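Local coordinates for serine repeat antigen 5 (Plasmodium falciparum, PDB 6X42), which is a papain-family pseudo-zymogen of the malaria parasite, probably a catalytically impaired relative of the cysteine proteases, at residues Gln47-His61 with Asp215-Gly227. Sequence-based numbering, arbitrary orientation.
Sequences QGNCDTSWIFASKYH and DTADHAVNIVGYG. With CA (calcium ion), chain C; EDO (1,2-ethanediol), chain F.
S53 and H219 meet where a papain-like fold brings the start of its central helix, 53-68, against strand 219-230. By family similarity they occupy the places of the nucleophile and its histidine, with Q47 probably matching the oxyanion-hole glutamine. Helix and strand run nearly parallel here, their axes 22° apart.

The polar end is organised around S53. With chi1 at 70°, its OG lies between backbone N and carbonyl carbon. There it accepts a nearly straight hydrogen bond from A220 N at 2.9 Å. The same OG lies 3.2 Å from H219 ND1, approaching the imidazole obliquely. Q47 OE1 instead meets the edge of that ring, in plane and 3.5 Å from CE1; it also accepts from S245 OG, while N244 is the main polar partner of H219. Water 1, likewise at the ring edge, links H219 ND1 with Q47 NE2 and D51 OD1. The Q47 amide further donates through NE2 to C50 O, which fixes its rotation. A second water joins D51 OD2 to D218 O, and this carbonyl also accepts from an ethanediol molecule.

Apolar packing continues along the helix. The methyls of A57 and A220 meet at 3.6 Å (CB to CB), small enough to let helix and sheet come close. Farther on, V224 CG1 rests 3.6 Å from Y60 CE2, the two side chains crossing roughly at right angles, and R243 also touches the tyrosine.

Between these apolar pairs, N222 packs against the Y60 ring: its CG lies 3.4 Å from Y60 CD2, ring and amide planes inclined by 50°. Its ND2 donates almost straight to A57 O (3.0 Å), a carbonyl that H61 N engages from the opposite face.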
# COMPACT_ATOMS: atom_id res chain seq x y z
N GLN A 47 -6.77 10.99 3.04
CA GLN A 47 -6.88 11.43 1.65
C GLN A 47 -8.02 12.43 1.42
O GLN A 47 -8.09 13.05 0.35
CB GLN A 47 -7.05 10.24 0.73
CG GLN A 47 -8.40 9.58 0.82
CD GLN A 47 -8.49 8.31 0.00
OE1 GLN A 47 -7.96 7.26 0.37
NE2 GLN A 47 -9.15 8.39 -1.14
N GLY A 48 -8.92 12.58 2.38
CA GLY A 48 -10.04 13.49 2.20
C GLY A 48 -10.96 13.01 1.09
O GLY A 48 -11.05 11.82 0.79
N ASN A 49 -11.62 13.96 0.45
CA ASN A 49 -12.69 13.63 -0.50
C ASN A 49 -12.23 13.68 -1.96
O ASN A 49 -12.92 14.22 -2.83
CB ASN A 49 -13.90 14.52 -0.24
CG ASN A 49 -14.53 14.26 1.13
OD1 ASN A 49 -14.36 13.19 1.72
ND2 ASN A 49 -15.27 15.24 1.65
N CYS A 50 -11.06 13.10 -2.24
CA CYS A 50 -10.59 12.83 -3.58
C CYS A 50 -10.19 11.36 -3.65
O CYS A 50 -9.90 10.73 -2.63
CB CYS A 50 -9.37 13.68 -3.98
SG CYS A 50 -9.70 15.44 -4.17
N ASP A 51 -10.19 10.82 -4.87
CA ASP A 51 -9.87 9.40 -5.11
C ASP A 51 -8.38 9.23 -5.35
O ASP A 51 -7.92 8.90 -6.44
CB ASP A 51 -10.68 8.87 -6.28
CG ASP A 51 -10.50 7.38 -6.50
OD1 ASP A 51 -9.93 6.70 -5.62
OD2 ASP A 51 -10.98 6.89 -7.54
N THR A 52 -7.62 9.44 -4.26
CA THR A 52 -6.17 9.48 -4.34
C THR A 52 -5.51 8.33 -3.57
O THR A 52 -4.29 8.36 -3.35
CB THR A 52 -5.64 10.83 -3.86
OG1 THR A 52 -6.27 11.11 -2.62
CG2 THR A 52 -5.91 11.95 -4.88
N SER A 53 -6.27 7.29 -3.22
CA SER A 53 -5.66 6.17 -2.50
C SER A 53 -4.52 5.53 -3.28
O SER A 53 -3.59 4.99 -2.67
CB SER A 53 -6.70 5.11 -2.13
OG SER A 53 -7.17 4.40 -3.27
N TRP A 54 -4.59 5.54 -4.61
CA TRP A 54 -3.51 4.95 -5.40
C TRP A 54 -2.18 5.60 -5.04
O TRP A 54 -1.14 4.93 -5.03
CB TRP A 54 -3.81 5.07 -6.89
CG TRP A 54 -3.91 6.48 -7.44
CD1 TRP A 54 -4.96 7.34 -7.29
CD2 TRP A 54 -2.93 7.16 -8.21
NE1 TRP A 54 -4.68 8.52 -7.94
CE2 TRP A 54 -3.45 8.43 -8.51
CE3 TRP A 54 -1.66 6.82 -8.69
CZ2 TRP A 54 -2.75 9.36 -9.27
CZ3 TRP A 54 -0.97 7.75 -9.43
CH2 TRP A 54 -1.52 9.01 -9.72
N ILE A 55 -2.19 6.90 -4.74
CA ILE A 55 -0.99 7.62 -4.36
C ILE A 55 -0.57 7.27 -2.93
O ILE A 55 0.60 6.99 -2.66
CB ILE A 55 -1.19 9.14 -4.50
CG1 ILE A 55 -1.68 9.53 -5.88
CG2 ILE A 55 0.13 9.85 -4.18
CD1 ILE A 55 -1.99 11.04 -6.02
N PHE A 56 -1.51 7.31 -1.99
CA PHE A 56 -1.18 7.02 -0.60
C PHE A 56 -0.63 5.61 -0.43
O PHE A 56 0.37 5.40 0.26
CB PHE A 56 -2.39 7.29 0.31
CG PHE A 56 -2.65 8.77 0.52
CD1 PHE A 56 -3.50 9.47 -0.33
CD2 PHE A 56 -1.98 9.47 1.49
CE1 PHE A 56 -3.68 10.83 -0.19
CE2 PHE A 56 -2.17 10.83 1.64
CZ PHE A 56 -3.02 11.52 0.79
N ALA A 57 -1.27 4.62 -1.05
CA ALA A 57 -0.81 3.25 -0.87
C ALA A 57 0.53 3.01 -1.57
O ALA A 57 1.41 2.30 -1.06
CB ALA A 57 -1.86 2.28 -1.38
N SER A 58 0.70 3.60 -2.75
CA SER A 58 1.95 3.42 -3.48
C SER A 58 3.10 4.11 -2.76
O SER A 58 4.19 3.54 -2.64
CB SER A 58 1.82 3.97 -4.90
OG SER A 58 0.91 3.23 -5.70
N LYS A 59 2.87 5.32 -2.27
CA LYS A 59 3.94 6.04 -1.59
C LYS A 59 4.29 5.38 -0.26
O LYS A 59 5.46 5.36 0.15
CB LYS A 59 3.62 7.53 -1.43
CG LYS A 59 2.83 7.88 -0.18
CD LYS A 59 2.39 9.36 -0.17
CE LYS A 59 1.78 9.76 1.15
NZ LYS A 59 2.82 10.06 2.17
N TYR A 60 3.28 4.83 0.44
CA TYR A 60 3.56 4.15 1.69
C TYR A 60 4.44 2.92 1.46
O TYR A 60 5.33 2.63 2.26
CB TYR A 60 2.27 3.76 2.40
CG TYR A 60 2.48 2.98 3.67
CD1 TYR A 60 2.79 3.62 4.88
CD2 TYR A 60 2.42 1.59 3.67
CE1 TYR A 60 2.95 2.90 6.05
CE2 TYR A 60 2.59 0.87 4.83
CZ TYR A 60 2.86 1.51 6.02
OH TYR A 60 2.99 0.74 7.16
N HIS A 61 4.21 2.20 0.37
CA HIS A 61 5.06 1.07 0.02
C HIS A 61 6.51 1.51 -0.16
O HIS A 61 7.42 0.84 0.33
CB HIS A 61 4.46 0.38 -1.21
CG HIS A 61 5.16 -0.87 -1.65
ND1 HIS A 61 5.39 -1.95 -0.83
CD2 HIS A 61 5.63 -1.23 -2.87
CE1 HIS A 61 6.00 -2.91 -1.52
NE2 HIS A 61 6.14 -2.51 -2.77
N ASP A 215 -15.95 -8.84 -7.94
CA ASP A 215 -15.24 -9.18 -9.16
C ASP A 215 -14.14 -8.17 -9.46
O ASP A 215 -13.14 -8.51 -10.10
CB ASP A 215 -16.27 -9.18 -10.29
CG ASP A 215 -15.85 -9.93 -11.52
OD1 ASP A 215 -14.79 -10.61 -11.55
OD2 ASP A 215 -16.67 -9.86 -12.47
N THR A 216 -14.30 -6.93 -8.99
CA THR A 216 -13.40 -5.84 -9.27
C THR A 216 -13.01 -5.14 -7.97
O THR A 216 -13.53 -5.43 -6.89
CB THR A 216 -14.00 -4.83 -10.25
OG1 THR A 216 -15.14 -4.20 -9.66
CG2 THR A 216 -14.42 -5.51 -11.55
N ALA A 217 -12.11 -4.16 -8.12
CA ALA A 217 -11.63 -3.33 -7.02
C ALA A 217 -11.54 -1.90 -7.49
O ALA A 217 -11.57 -1.62 -8.69
CB ALA A 217 -10.27 -3.82 -6.51
N ASP A 218 -11.40 -0.96 -6.52
CA ASP A 218 -11.36 0.46 -6.86
C ASP A 218 -10.62 1.31 -5.84
O ASP A 218 -10.61 2.53 -6.00
CB ASP A 218 -12.78 1.01 -7.09
CG ASP A 218 -13.64 0.95 -5.83
OD1 ASP A 218 -13.11 0.62 -4.75
OD2 ASP A 218 -14.86 1.23 -5.94
N HIS A 219 -9.95 0.72 -4.84
CA HIS A 219 -9.37 1.49 -3.75
C HIS A 219 -8.13 0.75 -3.29
O HIS A 219 -8.17 -0.45 -3.03
CB HIS A 219 -10.42 1.61 -2.62
CG HIS A 219 -9.94 2.37 -1.44
ND1 HIS A 219 -9.72 3.73 -1.46
CD2 HIS A 219 -9.68 1.95 -0.18
CE1 HIS A 219 -9.28 4.10 -0.27
NE2 HIS A 219 -9.23 3.04 0.52
N ALA A 220 -7.03 1.49 -3.21
CA ALA A 220 -5.75 0.93 -2.82
C ALA A 220 -5.49 1.14 -1.34
O ALA A 220 -5.72 2.22 -0.80
CB ALA A 220 -4.61 1.56 -3.62
N VAL A 221 -5.03 0.07 -0.68
CA VAL A 221 -4.67 0.03 0.73
C VAL A 221 -3.31 -0.67 0.82
O VAL A 221 -2.69 -0.95 -0.20
CB VAL A 221 -5.74 -0.68 1.57
CG1 VAL A 221 -7.04 0.11 1.56
CG2 VAL A 221 -5.97 -2.11 1.07
N ASN A 222 -2.81 -0.91 2.04
CA ASN A 222 -1.57 -1.66 2.19
C ASN A 222 -1.80 -2.81 3.16
O ASN A 222 -2.38 -2.61 4.24
CB ASN A 222 -0.43 -0.79 2.71
CG ASN A 222 -0.10 0.34 1.76
OD1 ASN A 222 -0.60 1.46 1.92
ND2 ASN A 222 0.72 0.05 0.75
N ILE A 223 -1.29 -3.99 2.83
CA ILE A 223 -1.15 -5.05 3.81
C ILE A 223 0.18 -4.85 4.51
O ILE A 223 1.22 -4.71 3.85
CB ILE A 223 -1.27 -6.44 3.18
CG1 ILE A 223 -2.67 -6.65 2.59
CG2 ILE A 223 -0.96 -7.51 4.22
CD1 ILE A 223 -2.79 -7.89 1.73
N VAL A 224 0.14 -4.77 5.84
CA VAL A 224 1.30 -4.40 6.64
C VAL A 224 1.67 -5.44 7.69
O VAL A 224 2.68 -5.26 8.37
CB VAL A 224 1.12 -3.01 7.29
CG1 VAL A 224 0.81 -1.98 6.22
CG2 VAL A 224 0.05 -3.01 8.38
N GLY A 225 0.88 -6.48 7.84
CA GLY A 225 1.14 -7.50 8.85
C GLY A 225 0.07 -8.56 8.76
O GLY A 225 -0.76 -8.56 7.84
N TYR A 226 0.10 -9.47 9.73
CA TYR A 226 -0.74 -10.65 9.69
C TYR A 226 -0.57 -11.43 10.99
O TYR A 226 0.40 -11.23 11.74
CB TYR A 226 -0.40 -11.57 8.50
CG TYR A 226 1.07 -11.83 8.34
CD1 TYR A 226 1.82 -11.07 7.44
CD2 TYR A 226 1.72 -12.82 9.08
CE1 TYR A 226 3.17 -11.29 7.29
CE2 TYR A 226 3.06 -13.05 8.91
CZ TYR A 226 3.78 -12.27 8.02
OH TYR A 226 5.13 -12.44 7.83
N GLY A 227 -1.50 -12.33 11.24
CA GLY A 227 -1.41 -13.17 12.42
C GLY A 227 -2.49 -14.22 12.40
O GLY A 227 -3.31 -14.29 11.49
CA CA C . -12.53 -10.13 -11.68
C1 EDO F . -13.12 4.83 -4.07
O1 EDO F . -12.34 4.56 -5.24
C2 EDO F . -14.42 5.48 -4.48
O2 EDO F . -14.11 6.65 -5.24
O HOH W 1 -9.58 6.26 -3.04
O HOH W 2 -10.18 4.34 -8.03
O HOH W 3 -10.53 -8.87 -11.93
O HOH W 4 -12.14 -11.46 -13.59